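Hydrolase (Burkholderia cenocepacia, PDB 4QKU) probably catalyses the hydrolysis of fumarylacetoacetate to fumarate and acetoacetate, the last step of phenylalanine and tyrosine breakdown. Local coordinates at residues Arg120-Ala123 and Ala124-Ala127; Ala334-Ile337 and Cys338-Asn341; Gly383-Leu386 and Glu387-Asn391. All blocks are in the same frame, centred on the assembly; numbering follows the deposited sequence.

Interaction 1: Arg120-Ala123 and Ala124-Ala127; sequences RDDA and ALRA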
# COMPACT_ATOMS: atom_id res chain seq x y z
N ARG B 120 -3.11 -42.35 -8.97
CA ARG B 120 -3.85 -43.08 -7.94
C ARG B 120 -3.23 -44.42 -7.57
O ARG B 120 -3.10 -44.75 -6.40
CB ARG B 120 -5.28 -43.28 -8.42
CG ARG B 120 -6.15 -44.10 -7.52
CD ARG B 120 -7.38 -44.59 -8.26
NE ARG B 120 -7.06 -45.65 -9.21
CZ ARG B 120 -7.79 -45.97 -10.29
NH1 ARG B 120 -8.91 -45.30 -10.61
NH2 ARG B 120 -7.41 -46.97 -11.06
N ASP B 121 -2.83 -45.18 -8.57
CA ASP B 121 -2.28 -46.52 -8.34
C ASP B 121 -0.76 -46.56 -8.18
O ASP B 121 -0.18 -47.64 -8.06
CB ASP B 121 -2.71 -47.43 -9.48
CG ASP B 121 -4.19 -47.71 -9.47
OD1 ASP B 121 -4.87 -47.25 -8.53
OD2 ASP B 121 -4.68 -48.42 -10.37
N ASP B 122 -0.12 -45.39 -8.16
CA ASP B 122 1.33 -45.27 -7.92
C ASP B 122 1.58 -44.82 -6.46
O ASP B 122 1.82 -43.66 -6.17
CB ASP B 122 1.92 -44.28 -8.93
CG ASP B 122 3.45 -44.27 -8.93
OD1 ASP B 122 4.07 -44.70 -7.94
OD2 ASP B 122 4.04 -43.79 -9.93
N ALA B 123 1.49 -45.78 -5.54
CA ALA B 123 1.56 -45.50 -4.11
C ALA B 123 2.81 -44.76 -3.74
O ALA B 123 2.77 -43.85 -2.92
CB ALA B 123 1.46 -46.81 -3.32
N ALA B 124 3.94 -45.16 -4.30
CA ALA B 124 5.22 -44.56 -3.97
C ALA B 124 5.22 -43.07 -4.30
O ALA B 124 5.70 -42.24 -3.53
CB ALA B 124 6.37 -45.27 -4.70
N LEU B 125 4.67 -42.74 -5.46
CA LEU B 125 4.67 -41.37 -5.94
C LEU B 125 3.62 -40.51 -5.22
O LEU B 125 3.85 -39.33 -4.97
CB LEU B 125 4.45 -41.35 -7.45
CG LEU B 125 4.64 -40.01 -8.14
CD1 LEU B 125 6.00 -39.40 -7.81
CD2 LEU B 125 4.45 -40.19 -9.65
N ARG B 126 2.49 -41.11 -4.87
CA ARG B 126 1.48 -40.45 -4.01
C ARG B 126 2.03 -40.00 -2.67
O ARG B 126 1.62 -38.96 -2.15
CB ARG B 126 0.34 -41.39 -3.70
CG ARG B 126 -0.65 -41.51 -4.81
CD ARG B 126 -1.64 -42.61 -4.51
NE ARG B 126 -2.50 -42.32 -3.35
CZ ARG B 126 -3.76 -42.75 -3.23
NH1 ARG B 126 -4.34 -43.48 -4.18
NH2 ARG B 126 -4.46 -42.43 -2.16
N ALA B 127 2.93 -40.79 -2.11
CA ALA B 127 3.56 -40.44 -0.84
C ALA B 127 4.55 -39.29 -1.00
O ALA B 127 4.89 -38.64 -0.02
CB ALA B 127 4.24 -41.66 -0.24
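Arg126 reaches back from the first turn of a helix to the backbone carbonyl of Arg120, its NH1 lying 2.8 Å from Arg120 O. The N-H...O angle is 160°, and the donor lies in the carbonyl plane, on a lone pair of the oxygen, while the oxygen lies close to the guanidinium plane. Both groups are thus met in their own planes. The bend of the Arg126 chain at chi3 (66°) turns the guanidinium toward that oxygen; the methylene Arg126 CD also comes within 3.2 Å of Arg120 O.

Backbone bonds start the helix. Arg126 N donates to Asp122 O at 2.9 Å, and Ala127 N donates to Ala123 O. A second approach to Asp122 O, from Leu125 N, is weak.

The motif is an N-cap. Asp122 sits just before helix 123-129, and its OD1 accepts from Leu125 N at 3.2 Å. The amide comes from well above the carboxylate plane rather than at its edge. Asp122 holds CG anti to its own nitrogen, chi1 -170°, which carries the carboxylate over the start of the helix, where the helix dipole would probably favour a negative charge. The same carboxylate lies against the aliphatic part of Leu125: Asp122 OD2 is 3.6 Å from Leu125 CD2, and Asp122 CG lies against Leu125 CB. Leu125 also touches Leu119 of the preceding helix 117-120 and the loop residues Ala73 and Leu75.

The salt bridge lies within segment 120-123: Arg120 grips neighbouring Asp121 side-on, Arg120 NE to Asp121 OD1 at 2.8 Å and Arg120 NH2 to Asp121 OD2 at 3.2 Å, with both oxygens met from above the carboxylate plane. Its NH1 is hydrogen-bonded to Arg114 O. Trp26 touches both Arg120 and Arg126.

Interaction 2: Ala334-Ile337 and Cys338-Asn341; sequences ATSI and CRTN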
# COMPACT_ATOMS: atom_id res chain seq x y z
N ALA B 334 -17.86 -22.71 19.56
CA ALA B 334 -17.94 -21.33 19.11
C ALA B 334 -19.39 -20.84 19.02
O ALA B 334 -20.30 -21.64 18.93
CB ALA B 334 -17.25 -21.19 17.77
N THR B 335 -19.58 -19.53 19.05
CA THR B 335 -20.90 -18.94 18.85
C THR B 335 -20.97 -18.36 17.44
O THR B 335 -20.12 -17.57 17.06
CB THR B 335 -21.16 -17.82 19.88
OG1 THR B 335 -21.01 -18.33 21.21
CG2 THR B 335 -22.56 -17.25 19.74
N SER B 336 -21.98 -18.77 16.67
CA SER B 336 -22.28 -18.17 15.37
C SER B 336 -22.90 -16.79 15.60
O SER B 336 -23.96 -16.68 16.19
CB SER B 336 -23.26 -19.05 14.60
OG SER B 336 -23.76 -18.41 13.43
N ILE B 337 -22.23 -15.73 15.16
CA ILE B 337 -22.73 -14.39 15.42
C ILE B 337 -23.24 -13.69 14.17
O ILE B 337 -23.93 -12.68 14.27
CB ILE B 337 -21.66 -13.52 16.15
CG1 ILE B 337 -20.42 -13.30 15.26
CG2 ILE B 337 -21.26 -14.17 17.47
CD1 ILE B 337 -19.43 -12.28 15.81
N CYS B 338 -22.87 -14.19 13.00
CA CYS B 338 -23.29 -13.55 11.75
C CYS B 338 -23.45 -14.60 10.68
O CYS B 338 -22.59 -15.45 10.50
CB CYS B 338 -22.26 -12.51 11.29
SG CYS B 338 -22.61 -11.80 9.65
N ARG B 339 -24.58 -14.56 9.99
CA ARG B 339 -24.78 -15.35 8.80
C ARG B 339 -25.22 -14.40 7.72
O ARG B 339 -26.20 -13.67 7.88
CB ARG B 339 -25.85 -16.42 9.04
CG ARG B 339 -25.32 -17.73 9.60
CD ARG B 339 -26.21 -18.32 10.72
NE ARG B 339 -26.01 -17.63 12.02
CZ ARG B 339 -26.95 -17.05 12.78
NH1 ARG B 339 -28.22 -17.02 12.43
NH2 ARG B 339 -26.58 -16.48 13.93
N THR B 340 -24.52 -14.38 6.61
CA THR B 340 -24.95 -13.51 5.53
C THR B 340 -24.49 -14.12 4.20
O THR B 340 -24.09 -15.30 4.15
CB THR B 340 -24.46 -12.04 5.78
OG1 THR B 340 -25.11 -11.16 4.87
CG2 THR B 340 -22.93 -11.91 5.63
N ASN B 341 -24.56 -13.34 3.13
CA ASN B 341 -24.15 -13.82 1.82
C ASN B 341 -23.50 -12.71 1.01
O ASN B 341 -23.92 -11.55 1.08
CB ASN B 341 -25.36 -14.41 1.08
CG ASN B 341 -24.96 -15.23 -0.15
OD1 ASN B 341 -24.45 -14.70 -1.13
ND2 ASN B 341 -25.20 -16.52 -0.10
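Ser336 and Arg339, three apart on one strand, meet on the same face, where the arginine folds back along its own strand to the serine. Arg339 NE donates to Ser336 OG at 2.8 Å, with an N-H...O angle of 147° and the hydroxyl oxygen tilted somewhat from the guanidinium plane. Arg339 NH2 adds a weak bond to Ser336 O at 3.5 Å. The bends of the Arg339 chain at chi2 and chi3 bring the guanidinium round to the serine. Ser336 presents its hydroxyl by holding OG anti to the backbone nitrogen, chi1 170°. That hydroxyl also bonds to Glu323 OE2 on the partner strand, so one oxygen joins the arginine to an acid. Arg339 NH1 makes a further ion pair, long and weak, with Asp380 OD2.

The shared face is explained by a classic beta bulge: on a regular strand, residues three apart lie on opposite faces, but here the extra residue shifts the pattern by one. Ile337 and Cys338 both face Val324 of strand 317-327, the other arm of the hairpin, and both form backbone hydrogen bonds with Val324. The short strand segments 335-337 and 338-341 run at 47° to each other, so the strand changes direction at the bulge.

Apolar contact between the two bulge residues is modest, with Ile337 CG1 4.4 Å from Cys338 CB. Both side chains touch Val324 and are buried. Ile337 continues onto Leu385 of helix 385-388, whereas Cys338 touches Leu223 of strand 219-229. The side chain of Cys338 is about 8 Å from that of Thr373, a predicted substrate-binding residue, and about 10 Å from that of His156, the predicted proton acceptor.

Interaction 3: Gly383-Leu386 and Glu387-Asn391; sequences GSLL and ELTWN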
# COMPACT_ATOMS: atom_id res chain seq x y z
N GLY B 383 -22.06 -7.74 9.59
CA GLY B 383 -20.71 -8.28 9.52
C GLY B 383 -19.68 -7.71 10.50
O GLY B 383 -18.49 -7.95 10.34
N SER B 384 -20.13 -6.99 11.53
CA SER B 384 -19.23 -6.58 12.59
C SER B 384 -19.95 -6.53 13.92
O SER B 384 -21.17 -6.45 13.95
CB SER B 384 -18.66 -5.20 12.29
OG SER B 384 -19.66 -4.23 12.41
N LEU B 385 -19.21 -6.56 15.03
CA LEU B 385 -19.85 -6.45 16.34
C LEU B 385 -20.36 -5.04 16.61
O LEU B 385 -21.42 -4.85 17.25
CB LEU B 385 -18.91 -6.91 17.45
CG LEU B 385 -18.78 -8.43 17.48
CD1 LEU B 385 -17.48 -8.86 18.11
CD2 LEU B 385 -19.95 -9.04 18.23
N LEU B 386 -19.66 -4.04 16.07
CA LEU B 386 -20.16 -2.68 16.10
C LEU B 386 -21.63 -2.69 15.67
O LEU B 386 -22.48 -2.11 16.37
CB LEU B 386 -19.34 -1.77 15.19
CG LEU B 386 -19.87 -0.33 15.05
CD1 LEU B 386 -19.89 0.37 16.39
CD2 LEU B 386 -19.07 0.45 14.03
N GLU B 387 -21.93 -3.35 14.55
CA GLU B 387 -23.31 -3.43 14.05
C GLU B 387 -24.18 -4.40 14.88
O GLU B 387 -25.26 -4.03 15.32
CB GLU B 387 -23.33 -3.83 12.58
CG GLU B 387 -22.80 -2.79 11.61
CD GLU B 387 -22.49 -3.38 10.25
OE1 GLU B 387 -23.37 -3.36 9.36
OE2 GLU B 387 -21.38 -3.92 10.08
N LEU B 388 -23.69 -5.60 15.13
CA LEU B 388 -24.45 -6.63 15.83
C LEU B 388 -24.89 -6.22 17.22
O LEU B 388 -25.98 -6.54 17.62
CB LEU B 388 -23.64 -7.92 15.98
CG LEU B 388 -23.37 -8.66 14.68
CD1 LEU B 388 -22.18 -9.59 14.84
CD2 LEU B 388 -24.61 -9.42 14.23
N THR B 389 -24.03 -5.50 17.94
CA THR B 389 -24.36 -5.07 19.30
C THR B 389 -24.76 -3.60 19.36
O THR B 389 -24.94 -3.05 20.44
CB THR B 389 -23.17 -5.28 20.24
OG1 THR B 389 -22.23 -4.23 20.04
CG2 THR B 389 -22.50 -6.60 19.95
N TRP B 390 -24.90 -2.97 18.20
CA TRP B 390 -25.15 -1.54 18.10
C TRP B 390 -24.26 -0.72 19.04
O TRP B 390 -24.73 -0.06 19.96
CB TRP B 390 -26.62 -1.20 18.30
CG TRP B 390 -26.93 -0.02 17.43
CD1 TRP B 390 -27.16 1.28 17.80
CD2 TRP B 390 -26.92 -0.03 16.00
NE1 TRP B 390 -27.35 2.07 16.68
CE2 TRP B 390 -27.20 1.29 15.56
CE3 TRP B 390 -26.70 -1.02 15.04
CZ2 TRP B 390 -27.29 1.62 14.21
CZ3 TRP B 390 -26.78 -0.70 13.70
CH2 TRP B 390 -27.06 0.62 13.29
N ASN B 391 -22.97 -0.81 18.77
CA ASN B 391 -21.97 -0.07 19.51
C ASN B 391 -21.96 -0.38 21.00
O ASN B 391 -21.70 0.49 21.83
CB ASN B 391 -22.15 1.43 19.28
CG ASN B 391 -20.90 2.22 19.62
OD1 ASN B 391 -19.83 1.66 19.80
ND2 ASN B 391 -21.03 3.54 19.66
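Ser384 OG is held from two directions: it accepts from Glu387 N at 3.2 Å and donates to Glu387 OE2 at 2.9 Å. Ser384 is the N-cap of helix 385-388, and the first bond is its capping bond, with an N-H...O angle of 161°; the second uses the anti lone pair of the carboxylate oxygen. A chi1 of 70°, which sets OG between the backbone nitrogen and carbonyl carbon, lets it serve both. Glu387 OE2 also bonds to His156 ND1, the predicted proton acceptor, while OE1 bonds to Ser375 OG and Asn159 ND2. Ser384 probably helps position Glu387 beside His156, as a second-shell residue would.

Within the helix, Leu388 N donates to Ser384 O at 2.9 Å, and Leu385 O receives two bonds from Thr389: N at 2.8 Å and OG1 at 3.0 Å, the hydroxyl coming from above the carbonyl plane. Thr389 OG1 is also bonded to Gly392 N.

A Schellman motif ends the helix. Trp390, with positive phi (44°), is its C-prime residue; Asn391 N bonds to Leu386 O at 2.8 Å, and Trp390 N to Glu387 O. On the apolar side, Leu385 CD2 touches Leu388 CD1. Leu386 and Asn391 lie side by side, pointing the same way, with Leu386 CD1 3.6 Å from Asn391 OD1.

In the fold
Following the chain from the N terminus, interaction 1 comes first, capping helix 123-129 on the surface of the N-terminal part of the protein. Interactions 2 and 3 follow in the C-terminal hydrolase region. Each contact is local, joining consecutive segments, so none closes a long loop and none nests within or crosses another. Interaction 1 stands apart: its centre is about 40 Å from that of interaction 2 and about 50 Å from that of interaction 3. The other two centres are about 12 Å apart, and there the bulged hairpin strand 335-341 packs on helix 385-388 and the residue leading into it, with Ile337 O 3.3 Å from Leu388 CD2 and Cys338 SG 4.0 Å from Gly383 CA.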